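Ribokinase, putative (Burkholderia thailandensis, PDB 3B1P) probably phosphorylates nucleosides such as inosine as a PfkB-family nucleoside kinase, binding nucleoside and adenine nucleotide together in a dimer. Local coordinates at residues D253-G258 against R274-M279; Y99-M104 against T115-G120; D12-F17 against A285-Q290; Y91-P96 against H126-G131. All coordinates share one frame; numbering follows the deposited sequence. Where two conformers were deposited one is given.

Contact 1: D253-G258 against R274-M279; sequences DAFRGG and RLASLM. With ADP (adenosine-5'-diphosphate), chain C; NOS (inosine), chain B.
A methyl group seated squarely on an aromatic face marks this helix pair: CB of Ala-276 lies 3.4 Å from the centroid of the Phe-255 ring and only 7° off its normal, a CH-pi contact over the ring centre. Phe-255 offers that face because CG stands anti to its backbone N (chi1 -178°), which lays the ring along helix 269-284. The same methyl also meets the backbone, CB of Ala-276 being 3.2 Å from O of Phe-255. A CA-H...O contact runs beside it, from CA of Phe-255 to O of Ala-276 at 3.4 Å.

The short helical segments run nearly antiparallel, at 148°, and their axes approach to 7.0 Å. Such closeness rests on small residues: with no side chain on Gly-258 and a single methyl on Ala-276, CA of Gly-258 comes 4.1 Å from CA of Ala-276. Met-279 also lays its CB 3.4 Å from O of Ala-254, then bends at chi2 and chi3 so that CG passes over CA of Gly-258.

Both helices reach the ligands of this PfkB-family kinase. Asp-253 OD2 accepts a hydrogen bond from inosine O5', 2.7 Å away, and is also bonded to Asn-52. On the second helix, Ser-277 OG receives the ADP ribose O2' and is hydrogen-bonded to the carbonyl of Pro-238. No hydrogen bond joins the two segments, so apolar and CH...O contacts hold together a unit whose polar ends grip the inosine hydroxyl at one place and the ADP ribose at another.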
# COMPACT_ATOMS: atom_id res chain seq x y z
N ASP A 253 0.91 19.17 3.17
CA ASP A 253 0.35 19.85 4.39
C ASP A 253 1.29 20.91 4.98
O ASP A 253 0.81 21.99 5.41
CB ASP A 253 -0.03 18.81 5.44
CG ASP A 253 -1.20 17.95 5.01
OD1 ASP A 253 -2.00 18.40 4.17
OD2 ASP A 253 -1.32 16.81 5.52
N ALA A 254 2.60 20.61 4.94
CA ALA A 254 3.66 21.56 5.38
C ALA A 254 3.56 22.75 4.41
O ALA A 254 3.51 23.91 4.81
CB ALA A 254 5.01 20.90 5.27
N PHE A 255 3.46 22.45 3.11
CA PHE A 255 3.32 23.51 2.11
C PHE A 255 2.08 24.38 2.41
O PHE A 255 2.13 25.59 2.41
CB PHE A 255 3.17 22.82 0.71
CG PHE A 255 3.06 23.76 -0.47
CD1 PHE A 255 4.18 24.03 -1.23
CD2 PHE A 255 1.83 24.36 -0.80
CE1 PHE A 255 4.08 24.89 -2.39
CE2 PHE A 255 1.72 25.23 -1.89
CZ PHE A 255 2.85 25.50 -2.67
N ARG A 256 0.93 23.74 2.72
CA ARG A 256 -0.26 24.54 3.01
C ARG A 256 -0.12 25.44 4.28
O ARG A 256 -0.69 26.51 4.32
CB ARG A 256 -1.45 23.60 3.22
CG ARG A 256 -2.03 23.22 1.82
CD ARG A 256 -2.64 21.85 1.86
NE ARG A 256 -3.11 21.39 0.54
CZ ARG A 256 -2.34 21.04 -0.50
NH1 ARG A 256 -1.01 21.18 -0.46
NH2 ARG A 256 -2.91 20.55 -1.61
N GLY A 257 0.62 24.97 5.27
CA GLY A 257 0.96 25.79 6.47
C GLY A 257 1.72 27.04 6.07
O GLY A 257 1.34 28.17 6.49
N GLY A 258 2.71 26.87 5.19
CA GLY A 258 3.43 28.04 4.64
C GLY A 258 2.55 28.95 3.82
O GLY A 258 2.62 30.19 3.93
N ARG A 274 7.02 30.38 -2.36
CA ARG A 274 8.37 29.93 -2.00
C ARG A 274 8.52 29.51 -0.54
O ARG A 274 9.24 28.53 -0.24
CB ARG A 274 9.40 31.06 -2.33
CG ARG A 274 9.75 31.02 -3.84
CD ARG A 274 10.56 32.31 -4.22
NE ARG A 274 10.96 32.22 -5.60
CZ ARG A 274 10.15 32.39 -6.64
NH1 ARG A 274 8.82 32.65 -6.49
NH2 ARG A 274 10.67 32.32 -7.85
N LEU A 275 7.82 30.20 0.35
CA LEU A 275 7.83 29.74 1.75
C LEU A 275 7.17 28.37 1.89
O LEU A 275 7.67 27.50 2.58
CB LEU A 275 7.12 30.74 2.64
CG LEU A 275 7.04 30.42 4.16
CD1 LEU A 275 8.47 30.50 4.72
CD2 LEU A 275 6.11 31.40 4.84
N ALA A 276 6.06 28.24 1.21
CA ALA A 276 5.32 26.94 1.19
C ALA A 276 6.25 25.83 0.66
O ALA A 276 6.34 24.72 1.26
CB ALA A 276 4.08 27.11 0.37
N SER A 277 6.95 26.13 -0.46
CA SER A 277 7.85 25.19 -1.10
C SER A 277 9.00 24.81 -0.17
O SER A 277 9.37 23.61 -0.02
CB SER A 277 8.36 25.82 -2.44
OG SER A 277 9.25 24.93 -3.06
N LEU A 278 9.51 25.79 0.54
CA LEU A 278 10.53 25.49 1.53
C LEU A 278 9.99 24.57 2.66
O LEU A 278 10.72 23.64 3.06
CB LEU A 278 11.06 26.79 2.17
CG LEU A 278 12.02 26.59 3.33
CD1 LEU A 278 13.33 25.85 2.92
CD2 LEU A 278 12.41 27.99 3.92
N MET A 279 8.80 24.85 3.20
CA MET A 279 8.22 23.99 4.27
C MET A 279 8.17 22.52 3.80
O MET A 279 8.58 21.59 4.53
CB MET A 279 6.83 24.49 4.69
CG MET A 279 6.88 25.92 5.39
SD MET A 279 7.92 25.95 6.87
CE MET A 279 6.76 25.13 8.04
PB ADP C . 1.24 16.31 -1.58
O1B ADP C . 1.82 15.89 -0.26
O2B ADP C . 1.12 15.20 -2.61
O3B ADP C . -0.02 17.05 -1.47
PA ADP C . 3.54 17.37 -3.11
O1A ADP C . 4.18 16.00 -3.22
O2A ADP C . 3.23 18.05 -4.44
O3A ADP C . 2.25 17.44 -2.18
O5' ADP C . 4.62 18.20 -2.24
C5' ADP C . 4.26 19.53 -1.89
C4' ADP C . 5.49 20.44 -1.98
O4' ADP C . 6.52 19.91 -1.14
C3' ADP C . 6.13 20.51 -3.34
O3' ADP C . 5.46 21.45 -4.19
C2' ADP C . 7.57 20.86 -2.98
O2' ADP C . 7.58 22.30 -2.79
C1' ADP C . 7.83 20.10 -1.67
N9 ADP C . 8.37 18.78 -2.07
C8 ADP C . 7.69 17.61 -2.32
N7 ADP C . 8.55 16.66 -2.78
C5 ADP C . 9.82 17.23 -2.76
C6 ADP C . 11.21 16.80 -3.09
N6 ADP C . 11.44 15.53 -3.52
N1 ADP C . 12.21 17.71 -2.95
C2 ADP C . 11.96 18.98 -2.52
N3 ADP C . 10.74 19.44 -2.22
C4 ADP C . 9.67 18.62 -2.30
N9 NOS B . -5.19 11.14 5.57
C4 NOS B . -6.49 11.43 5.53
N3 NOS B . -7.33 12.36 6.09
C2 NOS B . -8.64 12.41 5.82
N1 NOS B . -9.20 11.49 4.95
C6 NOS B . -8.46 10.51 4.36
O6 NOS B . -9.06 9.69 3.46
C5 NOS B . -7.01 10.45 4.54
N7 NOS B . -6.00 9.67 4.12
C8 NOS B . -4.86 10.09 4.76
C5' NOS B . -1.23 13.42 4.80
O5' NOS B . -1.71 14.58 4.07
C4' NOS B . -2.27 13.06 5.87
O4' NOS B . -3.47 12.62 5.25
C1' NOS B . -4.21 11.93 6.32
C2' NOS B . -3.14 11.15 7.02
O2' NOS B . -3.52 11.14 8.40
C3' NOS B . -1.85 11.91 6.77
O3' NOS B . -1.29 12.43 8.02

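Contact 2: Y99-M104 against T115-G120; sequences YSAQAM and TAFHPG. With NOS (inosine), chain B.
Strands 101-107 and 114-118 form an antiparallel beta hairpin at the end of the four-stranded sheet of this chain, beside the inosine. The short strand segments run at 164° to each other, with axes 4.7 Å apart at closest.

Backbone hydrogen bonds set the register. Gln-102 and His-118 form one hydrogen-bonded pair, in which N of His-118 lies 2.8 Å from O of Gln-102. Met-104 and Ala-116 form the next, and the bond from N of Met-104 to O of Ala-116, 2.9 Å long, is almost straight at 176°. Between them Ala-103 faces Phe-117 as a non-hydrogen-bonded pair. Two waters add bridges: one donates to the carbonyls of Ser-100 and His-118, the other to those of Gln-102 and Ala-116.

Apolar contacts gather on the face that carries Ala-103 and Phe-117. CB of Ala-103 meets CD1 of Phe-117 at 3.5 Å, and CB of Ala-101 meets CZ at the far end of the same ring. With CG anti to the backbone N (chi1 -160°), the Phe-117 ring lies against these two methyl groups. On the other face Met-104 and Ala-116 touch through their CB atoms.

Partners beyond the hairpin complete the setting. Gln-102 NE2 bonds to Asn-13 on strand 10-16, His-118 ND1 bonds to Val-39 O of the second subunit, and a parallel pairing with that subunit carries the sheet across the interface.

The ligand contact is a ring against a base: inosine C5 sits 3.5 Å above the Phe-117 plane, offset toward its rim, while CE1 of Phe-117 is 3.4 Å from inosine C4.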
# COMPACT_ATOMS: atom_id res chain seq x y z
N TYR A 99 -12.76 5.73 18.77
CA TYR A 99 -11.31 5.78 18.54
C TYR A 99 -10.98 6.87 17.51
O TYR A 99 -11.80 7.19 16.68
CB TYR A 99 -10.77 4.48 17.93
CG TYR A 99 -10.70 3.36 18.89
CD1 TYR A 99 -9.49 2.94 19.42
CD2 TYR A 99 -11.87 2.69 19.28
CE1 TYR A 99 -9.43 1.88 20.32
CE2 TYR A 99 -11.81 1.65 20.18
CZ TYR A 99 -10.59 1.25 20.68
OH TYR A 99 -10.55 0.21 21.57
N SER A 100 -9.79 7.42 17.62
CA SER A 100 -9.32 8.46 16.67
C SER A 100 -9.01 7.84 15.33
O SER A 100 -8.65 6.65 15.24
CB SER A 100 -8.03 9.05 17.22
OG SER A 100 -8.28 9.66 18.49
N ALA A 101 -9.12 8.67 14.30
CA ALA A 101 -8.72 8.22 12.93
C ALA A 101 -7.33 7.60 12.89
O ALA A 101 -6.40 8.03 13.58
CB ALA A 101 -8.82 9.38 11.96
N GLN A 102 -7.17 6.55 12.08
CA GLN A 102 -5.91 5.89 11.91
C GLN A 102 -5.65 5.69 10.41
O GLN A 102 -6.53 5.19 9.70
CB GLN A 102 -5.92 4.50 12.57
CG GLN A 102 -4.52 3.94 12.81
CD GLN A 102 -3.97 4.14 14.25
OE1 GLN A 102 -4.71 4.48 15.20
NE2 GLN A 102 -2.68 3.90 14.42
N ALA A 103 -4.46 6.06 9.94
CA ALA A 103 -4.10 5.88 8.52
C ALA A 103 -2.92 4.89 8.42
O ALA A 103 -1.91 5.01 9.13
CB ALA A 103 -3.70 7.22 7.91
N MET A 104 -3.05 3.87 7.56
CA MET A 104 -1.94 3.01 7.18
C MET A 104 -1.55 3.43 5.79
O MET A 104 -2.28 3.17 4.81
CB MET A 104 -2.41 1.54 7.15
CG MET A 104 -1.46 0.61 7.79
SD MET A 104 -1.51 0.70 9.59
CE MET A 104 -3.11 1.50 9.99
N THR A 115 -3.48 4.71 0.85
CA THR A 115 -3.77 4.71 2.29
C THR A 115 -5.00 3.92 2.62
O THR A 115 -6.08 4.22 2.09
CB THR A 115 -4.02 6.19 2.73
OG1 THR A 115 -2.77 6.88 2.54
CG2 THR A 115 -4.35 6.27 4.19
N ALA A 116 -4.86 2.99 3.57
CA ALA A 116 -6.00 2.31 4.16
C ALA A 116 -6.37 3.15 5.40
O ALA A 116 -5.57 3.28 6.32
CB ALA A 116 -5.57 0.93 4.55
N PHE A 117 -7.54 3.75 5.37
CA PHE A 117 -7.94 4.74 6.41
C PHE A 117 -9.10 4.22 7.25
O PHE A 117 -10.16 3.85 6.72
CB PHE A 117 -8.27 6.05 5.73
CG PHE A 117 -8.23 7.26 6.65
CD1 PHE A 117 -7.00 7.86 6.95
CD2 PHE A 117 -9.40 7.80 7.17
CE1 PHE A 117 -6.97 9.02 7.81
CE2 PHE A 117 -9.39 8.95 8.02
CZ PHE A 117 -8.18 9.55 8.32
N HIS A 118 -8.87 4.15 8.56
CA HIS A 118 -9.94 3.69 9.49
C HIS A 118 -10.40 4.96 10.24
O HIS A 118 -9.68 5.44 11.15
CB HIS A 118 -9.32 2.63 10.39
CG HIS A 118 -10.29 1.93 11.31
ND1 HIS A 118 -11.49 1.41 10.89
CD2 HIS A 118 -10.16 1.59 12.62
CE1 HIS A 118 -12.10 0.82 11.92
NE2 HIS A 118 -11.31 0.92 12.97
N PRO A 119 -11.53 5.55 9.81
CA PRO A 119 -11.80 6.97 10.14
C PRO A 119 -12.20 7.22 11.59
O PRO A 119 -11.98 8.33 12.10
CB PRO A 119 -12.91 7.35 9.21
CG PRO A 119 -13.61 6.05 8.87
CD PRO A 119 -12.54 5.02 8.87
N GLY A 120 -12.84 6.25 12.24
CA GLY A 120 -13.25 6.48 13.63
C GLY A 120 -13.99 7.79 13.81
O GLY A 120 -14.97 8.12 13.13
N9 NOS B . -5.19 11.14 5.57
C4 NOS B . -6.49 11.43 5.53
N3 NOS B . -7.33 12.36 6.09
C2 NOS B . -8.64 12.41 5.82
N1 NOS B . -9.20 11.49 4.95
C6 NOS B . -8.46 10.51 4.36
O6 NOS B . -9.06 9.69 3.46
C5 NOS B . -7.01 10.45 4.54
N7 NOS B . -6.00 9.67 4.12
C8 NOS B . -4.86 10.09 4.76
C5' NOS B . -1.23 13.42 4.80
O5' NOS B . -1.71 14.58 4.07
C4' NOS B . -2.27 13.06 5.87
O4' NOS B . -3.47 12.62 5.25
C1' NOS B . -4.21 11.93 6.32
C2' NOS B . -3.14 11.15 7.02
O2' NOS B . -3.52 11.14 8.40
C3' NOS B . -1.85 11.91 6.77
O3' NOS B . -1.29 12.43 8.02
O HOH W 1 -10.21 4.64 13.92
O HOH W 2 -6.03 2.04 8.93

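Contact 3: D12-F17 against A285-Q290; sequences DNIMTF and AHQGPQ. With NOS (inosine), chain B.
The ribose end of the inosine site is where strand 10-16 of the four-stranded sheet meets the loop between helices 269-284 and 296-307. Asp-12, Ile-14 and Thr-16, alternate residues on one side of the strand, turn toward that loop.

Ile-14 takes the middle. Its CD1 lies 3.7 Å from CD of Pro-289, the apolar contact of the pair, and the two side chains cross at a slant. The same CD1 reaches CA of Gly-288, which has a positive phi (94°). The other branch, CG2, lies 3.5 Å from NE2 of Gln-287. Gln-287 brings its amide there by a bend at chi2 (56°), after which its side chain slides past both Ile-14 and Thr-16 in the reverse sense. OG1 of Thr-16 stands 3.6 Å from OE1 of Gln-287; this hydroxyl is buried by the contact and has no polar partner anywhere in the model.

Across the pair the contacts are van der Waals in kind, without a hydrogen bond. Bonds beyond the pair help to fix the loop: Gly-288 N bonds to Asp-247, and the Gln-290 amide bonds to Asn-52, Tyr-78 and Arg-81. Pro-289 also packs on Asn-52, another inosine-binding residue.

At the sugar, Asp-12 spreads its carboxylate over two hydroxyls. Inosine O2' donates to OD1 of Asp-12 at 2.7 Å. Inosine O3' donates to OD2 of Asp-12 at 2.4 Å, a distance so short that its exact value is doubtful. CG of Pro-289 rests 3.6 Å from OD2 of Asp-12.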
# COMPACT_ATOMS: atom_id res chain seq x y z
N ASP A 12 -0.84 8.11 12.28
CA ASP A 12 -0.36 7.57 10.99
C ASP A 12 0.60 6.44 11.20
O ASP A 12 1.48 6.52 12.08
CB ASP A 12 0.39 8.65 10.13
CG ASP A 12 -0.51 9.69 9.58
OD1 ASP A 12 -1.74 9.57 9.58
OD2 ASP A 12 0.02 10.71 9.10
N ASN A 13 0.47 5.39 10.37
CA ASN A 13 1.46 4.33 10.29
C ASN A 13 1.99 4.30 8.86
O ASN A 13 1.24 3.91 7.97
CB ASN A 13 0.78 3.01 10.67
CG ASN A 13 0.13 3.07 12.04
OD1 ASN A 13 -1.05 3.40 12.17
ND2 ASN A 13 0.93 2.82 13.06
N ILE A 14 3.23 4.72 8.65
CA ILE A 14 3.76 5.00 7.30
C ILE A 14 4.79 3.97 6.90
O ILE A 14 5.78 3.74 7.63
CB ILE A 14 4.35 6.46 7.26
CG1 ILE A 14 3.21 7.44 7.53
CG2 ILE A 14 5.03 6.68 5.90
CD1 ILE A 14 3.69 8.89 7.98
N MET A 15 4.58 3.37 5.72
CA MET A 15 5.52 2.41 5.16
C MET A 15 6.06 3.03 3.89
O MET A 15 5.34 3.21 2.90
CB MET A 15 4.79 1.06 4.87
CG MET A 15 4.21 0.43 6.16
SD MET A 15 2.63 -0.48 5.98
CE MET A 15 1.37 0.80 5.70
N THR A 16 7.35 3.36 3.92
CA THR A 16 8.00 4.01 2.79
C THR A 16 8.83 3.09 1.93
O THR A 16 9.87 2.53 2.35
CB THR A 16 8.87 5.20 3.28
OG1 THR A 16 8.02 6.03 4.09
CG2 THR A 16 9.39 5.95 2.05
N PHE A 17 8.37 2.90 0.71
CA PHE A 17 9.20 2.22 -0.28
C PHE A 17 10.33 3.14 -0.73
O PHE A 17 10.08 4.26 -1.21
CB PHE A 17 8.36 1.79 -1.50
CG PHE A 17 9.13 1.20 -2.60
CD1 PHE A 17 9.95 0.11 -2.39
CD2 PHE A 17 9.02 1.71 -3.90
CE1 PHE A 17 10.65 -0.47 -3.41
CE2 PHE A 17 9.74 1.13 -4.97
CZ PHE A 17 10.55 0.04 -4.73
N ALA A 285 12.80 15.82 4.68
CA ALA A 285 14.06 15.29 5.16
C ALA A 285 13.89 14.50 6.42
O ALA A 285 14.90 14.10 7.03
CB ALA A 285 15.06 16.45 5.42
N HIS A 286 12.65 14.31 6.87
CA HIS A 286 12.40 13.54 8.10
C HIS A 286 11.25 12.57 7.93
O HIS A 286 10.40 12.76 7.06
CB HIS A 286 12.12 14.48 9.27
CG HIS A 286 13.22 15.47 9.50
ND1 HIS A 286 14.28 15.23 10.36
CD2 HIS A 286 13.45 16.69 8.95
CE1 HIS A 286 15.09 16.28 10.35
NE2 HIS A 286 14.61 17.17 9.50
N GLN A 287 11.22 11.54 8.77
CA GLN A 287 10.21 10.49 8.63
C GLN A 287 8.98 10.96 9.39
O GLN A 287 9.12 11.46 10.51
CB GLN A 287 10.79 9.15 9.20
CG GLN A 287 9.89 7.88 9.07
CD GLN A 287 9.40 7.49 7.65
OE1 GLN A 287 10.19 7.28 6.69
NE2 GLN A 287 8.07 7.32 7.53
N GLY A 288 7.78 10.82 8.81
CA GLY A 288 6.56 11.27 9.49
C GLY A 288 6.17 12.70 9.08
O GLY A 288 7.04 13.46 8.60
N PRO A 289 4.89 13.06 9.20
CA PRO A 289 4.53 14.40 8.73
C PRO A 289 4.91 15.57 9.65
O PRO A 289 4.89 16.72 9.18
CB PRO A 289 3.01 14.33 8.58
CG PRO A 289 2.59 13.22 9.50
CD PRO A 289 3.71 12.23 9.54
N GLN A 290 5.18 15.30 10.93
CA GLN A 290 5.40 16.42 11.86
C GLN A 290 6.71 16.29 12.64
O GLN A 290 6.86 16.95 13.66
CB GLN A 290 4.26 16.56 12.86
CG GLN A 290 2.87 16.83 12.26
CD GLN A 290 1.76 16.83 13.29
OE1 GLN A 290 1.99 17.13 14.48
NE2 GLN A 290 0.56 16.47 12.86
N9 NOS B . -5.19 11.14 5.57
C4 NOS B . -6.49 11.43 5.53
N3 NOS B . -7.33 12.36 6.09
C2 NOS B . -8.64 12.41 5.82
N1 NOS B . -9.20 11.49 4.95
C6 NOS B . -8.46 10.51 4.36
O6 NOS B . -9.06 9.69 3.46
C5 NOS B . -7.01 10.45 4.54
N7 NOS B . -6.00 9.67 4.12
C8 NOS B . -4.86 10.09 4.76
C5' NOS B . -1.23 13.42 4.80
O5' NOS B . -1.71 14.58 4.07
C4' NOS B . -2.27 13.06 5.87
O4' NOS B . -3.47 12.62 5.25
C1' NOS B . -4.21 11.93 6.32
C2' NOS B . -3.14 11.15 7.02
O2' NOS B . -3.52 11.14 8.40
C3' NOS B . -1.85 11.91 6.77
O3' NOS B . -1.29 12.43 8.02

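Contact 4: Y91-P96 against H126-G131; sequences YVRVLP and HVNHAG
Arg-93 sets out with CG anti to its backbone N (chi1 -170°) and then bends at chi2 (77°) and again at chi3, a folded course that brings the guanidinium against Val-127 and Asn-128. Val-127 answers with CG2, placed between its own backbone N and carbonyl carbon, so that this methyl lies over one face of the guanidinium, 4.0 Å from NH1 of Arg-93. The same CG2 meets CD2 of Leu-95 at 4.1 Å. One methyl of Val-127 is thus shared by two side chains that point the same way from the strand, two residues apart.

This is the rim of the large, mostly parallel sheet of the ribokinase-like fold. Strand 88-95 is its outermost strand at this end, and residues 126-131 belong to the connection from the hairpin strand 114-118 to strand 138-141. Backbone bonds tie Arg-93 and Leu-95 to strand 64-71, while His-129 and Gly-131 are bonded to Glu-155 of helix 146-159.

Asn-128 closes the contact near Tyr-91, its side-chain amide lying beside the Tyr-91 carbonyl. The amide plane stands 80° from the guanidinium of Arg-93 as the two side chains pass in opposite directions. NH2 of Arg-93 is 3.5 Å from O of Val-127. Tyr-91 directs its hydroxyl beyond the pair, where OH is hydrogen-bonded to N of Lys-134.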
# COMPACT_ATOMS: atom_id res chain seq x y z
N TYR A 91 -11.29 23.90 19.47
CA TYR A 91 -12.16 23.31 18.45
C TYR A 91 -11.78 21.87 18.15
O TYR A 91 -12.20 21.32 17.10
CB TYR A 91 -12.17 24.16 17.14
CG TYR A 91 -12.48 25.62 17.39
CD1 TYR A 91 -13.73 26.00 17.85
CD2 TYR A 91 -11.48 26.62 17.23
CE1 TYR A 91 -14.04 27.34 18.13
CE2 TYR A 91 -11.77 27.98 17.52
CZ TYR A 91 -13.05 28.31 17.95
OH TYR A 91 -13.40 29.61 18.22
N VAL A 92 -11.00 21.27 19.04
CA VAL A 92 -10.68 19.84 18.96
C VAL A 92 -11.72 19.15 19.84
O VAL A 92 -11.65 19.21 21.10
CB VAL A 92 -9.28 19.56 19.40
CG1 VAL A 92 -8.95 18.09 19.41
CG2 VAL A 92 -8.30 20.32 18.45
N ARG A 93 -12.73 18.57 19.19
CA ARG A 93 -13.77 17.84 19.93
C ARG A 93 -13.35 16.41 20.13
O ARG A 93 -12.98 15.73 19.17
CB ARG A 93 -15.10 17.85 19.19
CG ARG A 93 -16.25 17.31 20.05
CD ARG A 93 -16.70 18.38 21.08
NE ARG A 93 -17.15 19.60 20.38
CZ ARG A 93 -18.36 19.74 19.86
NH1 ARG A 93 -19.24 18.75 19.97
NH2 ARG A 93 -18.71 20.87 19.22
N VAL A 94 -13.45 15.92 21.38
CA VAL A 94 -13.04 14.57 21.72
C VAL A 94 -14.34 13.78 21.98
O VAL A 94 -15.10 14.12 22.92
CB VAL A 94 -12.13 14.57 22.96
CG1 VAL A 94 -11.74 13.19 23.33
CG2 VAL A 94 -10.83 15.37 22.68
N LEU A 95 -14.64 12.77 21.15
CA LEU A 95 -15.95 12.11 21.20
C LEU A 95 -15.88 10.88 22.10
O LEU A 95 -14.95 10.06 22.00
CB LEU A 95 -16.45 11.76 19.78
CG LEU A 95 -16.55 12.99 18.86
CD1 LEU A 95 -17.00 12.57 17.46
CD2 LEU A 95 -17.48 14.11 19.35
N PRO A 96 -16.91 10.73 22.99
CA PRO A 96 -16.84 9.63 23.93
C PRO A 96 -16.87 8.25 23.26
O PRO A 96 -17.58 8.12 22.29
CB PRO A 96 -18.13 9.80 24.78
CG PRO A 96 -19.01 10.70 24.06
CD PRO A 96 -18.08 11.61 23.18
N HIS A 126 -18.64 16.82 11.43
CA HIS A 126 -19.66 17.87 11.31
C HIS A 126 -20.28 18.31 12.68
O HIS A 126 -21.06 19.23 12.71
CB HIS A 126 -20.77 17.38 10.36
CG HIS A 126 -21.29 16.03 10.72
ND1 HIS A 126 -20.61 14.87 10.40
CD2 HIS A 126 -22.37 15.65 11.47
CE1 HIS A 126 -21.28 13.83 10.88
NE2 HIS A 126 -22.34 14.28 11.54
N VAL A 127 -19.93 17.65 13.77
CA VAL A 127 -20.35 18.15 15.12
C VAL A 127 -19.74 19.51 15.42
O VAL A 127 -20.30 20.29 16.20
CB VAL A 127 -20.12 17.13 16.29
CG1 VAL A 127 -20.98 15.85 16.06
CG2 VAL A 127 -18.66 16.80 16.53
N ASN A 128 -18.60 19.82 14.80
CA ASN A 128 -18.02 21.18 14.83
C ASN A 128 -18.63 22.11 13.81
O ASN A 128 -18.84 21.75 12.65
CB ASN A 128 -16.49 21.12 14.60
CG ASN A 128 -15.70 20.93 15.86
OD1 ASN A 128 -14.72 20.15 15.89
ND2 ASN A 128 -16.05 21.67 16.91
N HIS A 129 -18.92 23.34 14.24
CA HIS A 129 -19.51 24.35 13.37
C HIS A 129 -18.52 25.48 13.12
O HIS A 129 -18.22 26.26 14.02
CB HIS A 129 -20.83 24.87 13.98
CG HIS A 129 -21.89 23.82 14.01
ND1 HIS A 129 -22.62 23.47 12.90
CD2 HIS A 129 -22.28 22.98 15.00
CE1 HIS A 129 -23.43 22.47 13.21
NE2 HIS A 129 -23.24 22.16 14.48
N ALA A 130 -17.96 25.52 11.91
CA ALA A 130 -16.93 26.50 11.59
C ALA A 130 -17.42 27.94 11.73
O ALA A 130 -16.61 28.86 11.97
CB ALA A 130 -16.41 26.28 10.17
N GLY A 131 -18.72 28.11 11.55
CA GLY A 131 -19.34 29.43 11.53
C GLY A 131 -19.30 30.03 12.91
O GLY A 131 -19.36 31.26 13.04

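In the fold
From the N terminus, strand 10-16 supplies the first half of contact 3, whose loop closes only at 285-290 and encloses the other three contacts. Within it, contact 4 opens on strand 88-95 and closes at 126-131, and the hairpin of contact 2 is nested inside that span. Contact 1 follows in series, joining helices 251-264 and 269-284 just before contact 3 closes. None of the loops cross. Contacts 2 and 3 touch directly, since strands 101-107 and 10-16 are neighbours in the four-stranded sheet. Contacts 1, 2 and 3 all reach the inosine, whereas contact 4 lies at the edge of the large sheet, its centre about 26 Å from that of contact 1.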